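Local coordinates for protein argonaute (PDB 5G5S) that cuts single-stranded target DNA as an endonuclease guided by short DNA strands and may defend the cell against invading genetic elements, at residues 344-350 with 486-492. Residues are numbered along the deposited sequence; the frame is centred on the assembly and turned at random.
Sequences YLPYDVP and LGIKYFI
Gly487 meets Pro350 at its carbonyl, with Gly487 O 3.3 Å from Pro350 CG; the same oxygen accepts a bond from Lys489 NZ, whose chain bends back at chi2 and chi3 to reach it. With positive phi, Gly487 closes helix 473-485 in a Schellman motif. The CG2 methyl of Ile488 reaches both Pro346 CB, at 3.7 Å, and Val349 CG2; the isoleucine and valine side chains run alongside each other in the same direction. Lys489 is gripped through its backbone: Lys489 N donates to Asp348 O (2.8 Å), and Lys489 O receives Asp348 N, while Tyr347 N is shared weakly between Lys489 O and Tyr490 O. Tyr347 and Asp348 both face Lys489, a classic beta bulge on a single antiparallel bridge, joining the two ends of the Mid domain, the part of Argonaute that binds the guide's phosphorylated 5' end. Asp348 OD1 forms a salt bridge with Arg354. Pro346 CB lies 3.8 Å from the centroid of the Tyr490 ring, a CH-pi contact over one face, and Phe333 meets this ring edge-to-face. Tyr490 OH donates to Tyr344 O, a 2.6 Å bond that tethers the outer end of the ring, with the acceptor at the ring edge, in its plane. At Ile492, chi1 of 65° brings CG1 over the centre of the Tyr347 ring, 3.6 Å from its centroid, the two side chains set nearly perpendicular.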
ATOM      1  N   TYR A 344      -7.358 -12.596 -28.706  1.00 82.59           N
ATOM      2  CA  TYR A 344      -6.968 -11.229 -28.368  1.00 80.32           C
ATOM      3  C   TYR A 344      -5.452 -11.066 -28.379  1.00 86.18           C
ATOM      4  O   TYR A 344      -4.734 -11.876 -27.776  1.00 85.93           O
ATOM      5  CB  TYR A 344      -7.538 -10.824 -27.005  1.00 77.68           C
ATOM      6  CG  TYR A 344      -9.047 -10.866 -26.930  1.00 78.90           C
ATOM      7  CD1 TYR A 344      -9.829 -10.038 -27.732  1.00 82.17           C
ATOM      8  CD2 TYR A 344      -9.696 -11.698 -26.024  1.00 78.60           C
ATOM      9  CE1 TYR A 344     -11.219 -10.056 -27.650  1.00 83.31           C
ATOM     10  CE2 TYR A 344     -11.085 -11.713 -25.924  1.00 80.38           C
ATOM     11  CZ  TYR A 344     -11.843 -10.889 -26.738  1.00 88.10           C
ATOM     12  OH  TYR A 344     -13.214 -10.897 -26.639  1.00 90.33           O
ATOM     13  N   LEU A 345      -4.969 -10.006 -29.060  1.00 83.15           N
ATOM     14  CA  LEU A 345      -3.543  -9.701 -29.203  1.00 82.56           C
ATOM     15  C   LEU A 345      -3.104  -8.424 -28.453  1.00 84.46           C
ATOM     16  O   LEU A 345      -3.928  -7.521 -28.246  1.00 83.19           O
ATOM     17  CB  LEU A 345      -3.136  -9.677 -30.694  1.00 86.36           C
ATOM     18  CG  LEU A 345      -3.335 -10.994 -31.489  1.00 93.43           C
ATOM     19  CD1 LEU A 345      -3.116 -10.772 -32.954  1.00 97.31           C
ATOM     20  CD2 LEU A 345      -2.398 -12.103 -30.997  1.00 95.44           C
ATOM     21  N   PRO A 346      -1.829  -8.345 -27.987  1.00 80.26           N
ATOM     22  CA  PRO A 346      -1.404  -7.170 -27.211  1.00 77.34           C
ATOM     23  C   PRO A 346      -1.207  -5.893 -28.013  1.00 81.72           C
ATOM     24  O   PRO A 346      -0.888  -5.948 -29.196  1.00 85.27           O
ATOM     25  CB  PRO A 346      -0.088  -7.631 -26.587  1.00 78.35           C
ATOM     26  CG  PRO A 346       0.460  -8.595 -27.556  1.00 85.71           C
ATOM     27  CD  PRO A 346      -0.731  -9.330 -28.092  1.00 83.13           C
ATOM     28  N   TYR A 347      -1.388  -4.744 -27.349  1.00 75.99           N
ATOM     29  CA  TYR A 347      -1.199  -3.409 -27.923  1.00 76.73           C
ATOM     30  C   TYR A 347       0.265  -3.128 -28.229  1.00 81.14           C
ATOM     31  O   TYR A 347       0.550  -2.506 -29.249  1.00 83.81           O
ATOM     32  CB  TYR A 347      -1.746  -2.317 -26.980  1.00 75.03           C
ATOM     33  CG  TYR A 347      -3.052  -1.726 -27.452  1.00 76.86           C
ATOM     34  CD1 TYR A 347      -4.255  -2.400 -27.258  1.00 78.29           C
ATOM     35  CD2 TYR A 347      -3.087  -0.503 -28.117  1.00 79.18           C
ATOM     36  CE1 TYR A 347      -5.461  -1.875 -27.721  1.00 80.74           C
ATOM     37  CE2 TYR A 347      -4.288   0.042 -28.569  1.00 81.77           C
ATOM     38  CZ  TYR A 347      -5.473  -0.651 -28.371  1.00 88.64           C
ATOM     39  OH  TYR A 347      -6.663  -0.118 -28.798  1.00 89.74           O
ATOM     40  N   ASP A 348       1.186  -3.559 -27.339  1.00 79.12           N
ATOM     41  CA  ASP A 348       2.629  -3.369 -27.503  1.00 80.69           C
ATOM     42  C   ASP A 348       3.441  -4.375 -26.692  1.00 82.31           C
ATOM     43  O   ASP A 348       3.105  -4.668 -25.547  1.00 79.62           O
ATOM     44  CB  ASP A 348       3.052  -1.921 -27.146  1.00 83.12           C
ATOM     45  CG  ASP A 348       4.461  -1.542 -27.577  1.00100.59           C
ATOM     46  OD1 ASP A 348       4.837  -1.851 -28.737  1.00106.34           O
ATOM     47  OD2 ASP A 348       5.169  -0.884 -26.780  1.00105.19           O
ATOM     48  N   VAL A 349       4.518  -4.887 -27.297  1.00 80.77           N
ATOM     49  CA  VAL A 349       5.479  -5.820 -26.702  1.00 79.47           C
ATOM     50  C   VAL A 349       6.849  -5.090 -26.731  1.00 86.29           C
ATOM     51  O   VAL A 349       7.208  -4.563 -27.791  1.00 90.53           O
ATOM     52  CB  VAL A 349       5.516  -7.177 -27.472  1.00 85.51           C
ATOM     53  CG1 VAL A 349       6.581  -8.117 -26.907  1.00 84.73           C
ATOM     54  CG2 VAL A 349       4.150  -7.861 -27.466  1.00 83.82           C
ATOM     55  N   PRO A 350       7.615  -5.006 -25.608  1.00 80.09           N
ATOM     56  CA  PRO A 350       8.908  -4.291 -25.659  1.00 81.94           C
ATOM     57  C   PRO A 350       9.878  -4.886 -26.676  1.00 91.84           C
ATOM     58  O   PRO A 350       9.869  -6.103 -26.872  1.00 92.08           O
ATOM     59  CB  PRO A 350       9.446  -4.415 -24.229  1.00 80.02           C
ATOM     60  CG  PRO A 350       8.255  -4.716 -23.396  1.00 80.28           C
ATOM     61  CD  PRO A 350       7.360  -5.543 -24.256  1.00 76.85           C
ATOM     62  N   LEU A 486       6.568  -9.483 -17.984  1.00 62.49           N
ATOM     63  CA  LEU A 486       7.388  -9.316 -19.187  1.00 64.91           C
ATOM     64  C   LEU A 486       7.206  -7.938 -19.851  1.00 68.55           C
ATOM     65  O   LEU A 486       7.668  -7.728 -20.976  1.00 70.54           O
ATOM     66  CB  LEU A 486       7.201 -10.478 -20.183  1.00 66.97           C
ATOM     67  CG  LEU A 486       7.722 -11.848 -19.731  1.00 72.10           C
ATOM     68  CD1 LEU A 486       7.068 -12.955 -20.521  1.00 74.03           C
ATOM     69  CD2 LEU A 486       9.248 -11.941 -19.825  1.00 74.46           C
ATOM     70  N   GLY A 487       6.569  -7.009 -19.120  1.00 63.47           N
ATOM     71  CA  GLY A 487       6.294  -5.638 -19.546  1.00 62.66           C
ATOM     72  C   GLY A 487       5.453  -5.527 -20.798  1.00 67.87           C
ATOM     73  O   GLY A 487       5.526  -4.524 -21.506  1.00 69.62           O
ATOM     74  N   ILE A 488       4.657  -6.558 -21.090  1.00 65.22           N
ATOM     75  CA  ILE A 488       3.789  -6.582 -22.267  1.00 67.27           C
ATOM     76  C   ILE A 488       2.535  -5.748 -21.991  1.00 68.75           C
ATOM     77  O   ILE A 488       1.817  -6.011 -21.031  1.00 67.25           O
ATOM     78  CB  ILE A 488       3.497  -8.039 -22.759  1.00 70.98           C
ATOM     79  CG1 ILE A 488       4.801  -8.707 -23.254  1.00 73.02           C
ATOM     80  CG2 ILE A 488       2.422  -8.057 -23.862  1.00 73.92           C
ATOM     81  CD1 ILE A 488       4.808 -10.242 -23.344  1.00 74.26           C
ATOM     82  N   LYS A 489       2.298  -4.732 -22.830  1.00 65.21           N
ATOM     83  CA  LYS A 489       1.147  -3.832 -22.742  1.00 63.40           C
ATOM     84  C   LYS A 489       0.006  -4.523 -23.461  1.00 67.21           C
ATOM     85  O   LYS A 489      -0.258  -4.235 -24.625  1.00 69.08           O
ATOM     86  CB  LYS A 489       1.469  -2.473 -23.409  1.00 66.94           C
ATOM     87  CG  LYS A 489       2.259  -1.527 -22.541  1.00 72.11           C
ATOM     88  CD  LYS A 489       3.746  -1.766 -22.601  1.00 78.87           C
ATOM     89  CE  LYS A 489       4.383  -1.428 -21.281  1.00 73.97           C
ATOM     90  NZ  LYS A 489       5.825  -1.731 -21.324  1.00 84.24           N
ATOM     91  N   TYR A 490      -0.634  -5.481 -22.789  1.00 63.17           N
ATOM     92  CA  TYR A 490      -1.702  -6.261 -23.409  1.00 65.23           C
ATOM     93  C   TYR A 490      -2.986  -5.469 -23.676  1.00 72.85           C
ATOM     94  O   TYR A 490      -3.438  -5.387 -24.822  1.00 75.90           O
ATOM     95  CB  TYR A 490      -1.974  -7.563 -22.641  1.00 63.57           C
ATOM     96  CG  TYR A 490      -2.172  -8.740 -23.562  1.00 66.87           C
ATOM     97  CD1 TYR A 490      -3.325  -8.859 -24.335  1.00 71.14           C
ATOM     98  CD2 TYR A 490      -1.192  -9.715 -23.697  1.00 67.76           C
ATOM     99  CE1 TYR A 490      -3.503  -9.931 -25.207  1.00 74.46           C
ATOM    100  CE2 TYR A 490      -1.367 -10.803 -24.549  1.00 71.14           C
ATOM    101  CZ  TYR A 490      -2.522 -10.902 -25.309  1.00 79.43           C
ATOM    102  OH  TYR A 490      -2.690 -11.957 -26.169  1.00 81.03           O
ATOM    103  N   PHE A 491      -3.543  -4.866 -22.631  1.00 67.70           N
ATOM    104  CA  PHE A 491      -4.782  -4.102 -22.717  1.00 68.78           C
ATOM    105  C   PHE A 491      -4.574  -2.653 -22.299  1.00 72.19           C
ATOM    106  O   PHE A 491      -3.684  -2.362 -21.499  1.00 70.72           O
ATOM    107  CB  PHE A 491      -5.898  -4.773 -21.879  1.00 69.39           C
ATOM    108  CG  PHE A 491      -5.545  -5.029 -20.434  1.00 67.38           C
ATOM    109  CD1 PHE A 491      -4.907  -6.206 -20.054  1.00 69.38           C
ATOM    110  CD2 PHE A 491      -5.861  -4.101 -19.449  1.00 67.69           C
ATOM    111  CE1 PHE A 491      -4.551  -6.428 -18.718  1.00 68.35           C
ATOM    112  CE2 PHE A 491      -5.517  -4.329 -18.112  1.00 68.07           C
ATOM    113  CZ  PHE A 491      -4.854  -5.483 -17.757  1.00 65.41           C
ATOM    114  N   ILE A 492      -5.373  -1.742 -22.868  1.00 70.35           N
ATOM    115  CA  ILE A 492      -5.338  -0.313 -22.544  1.00 69.92           C
ATOM    116  C   ILE A 492      -6.744   0.148 -22.119  1.00 75.52           C
ATOM    117  O   ILE A 492      -7.684  -0.653 -22.146  1.00 73.58           O
ATOM    118  CB  ILE A 492      -4.705   0.565 -23.674  1.00 74.84           C
ATOM    119  CG1 ILE A 492      -5.543   0.550 -24.968  1.00 78.11           C
ATOM    120  CG2 ILE A 492      -3.242   0.186 -23.943  1.00 74.22           C
ATOM    121  CD1 ILE A 492      -5.855   1.887 -25.517  1.00 78.42           C
TER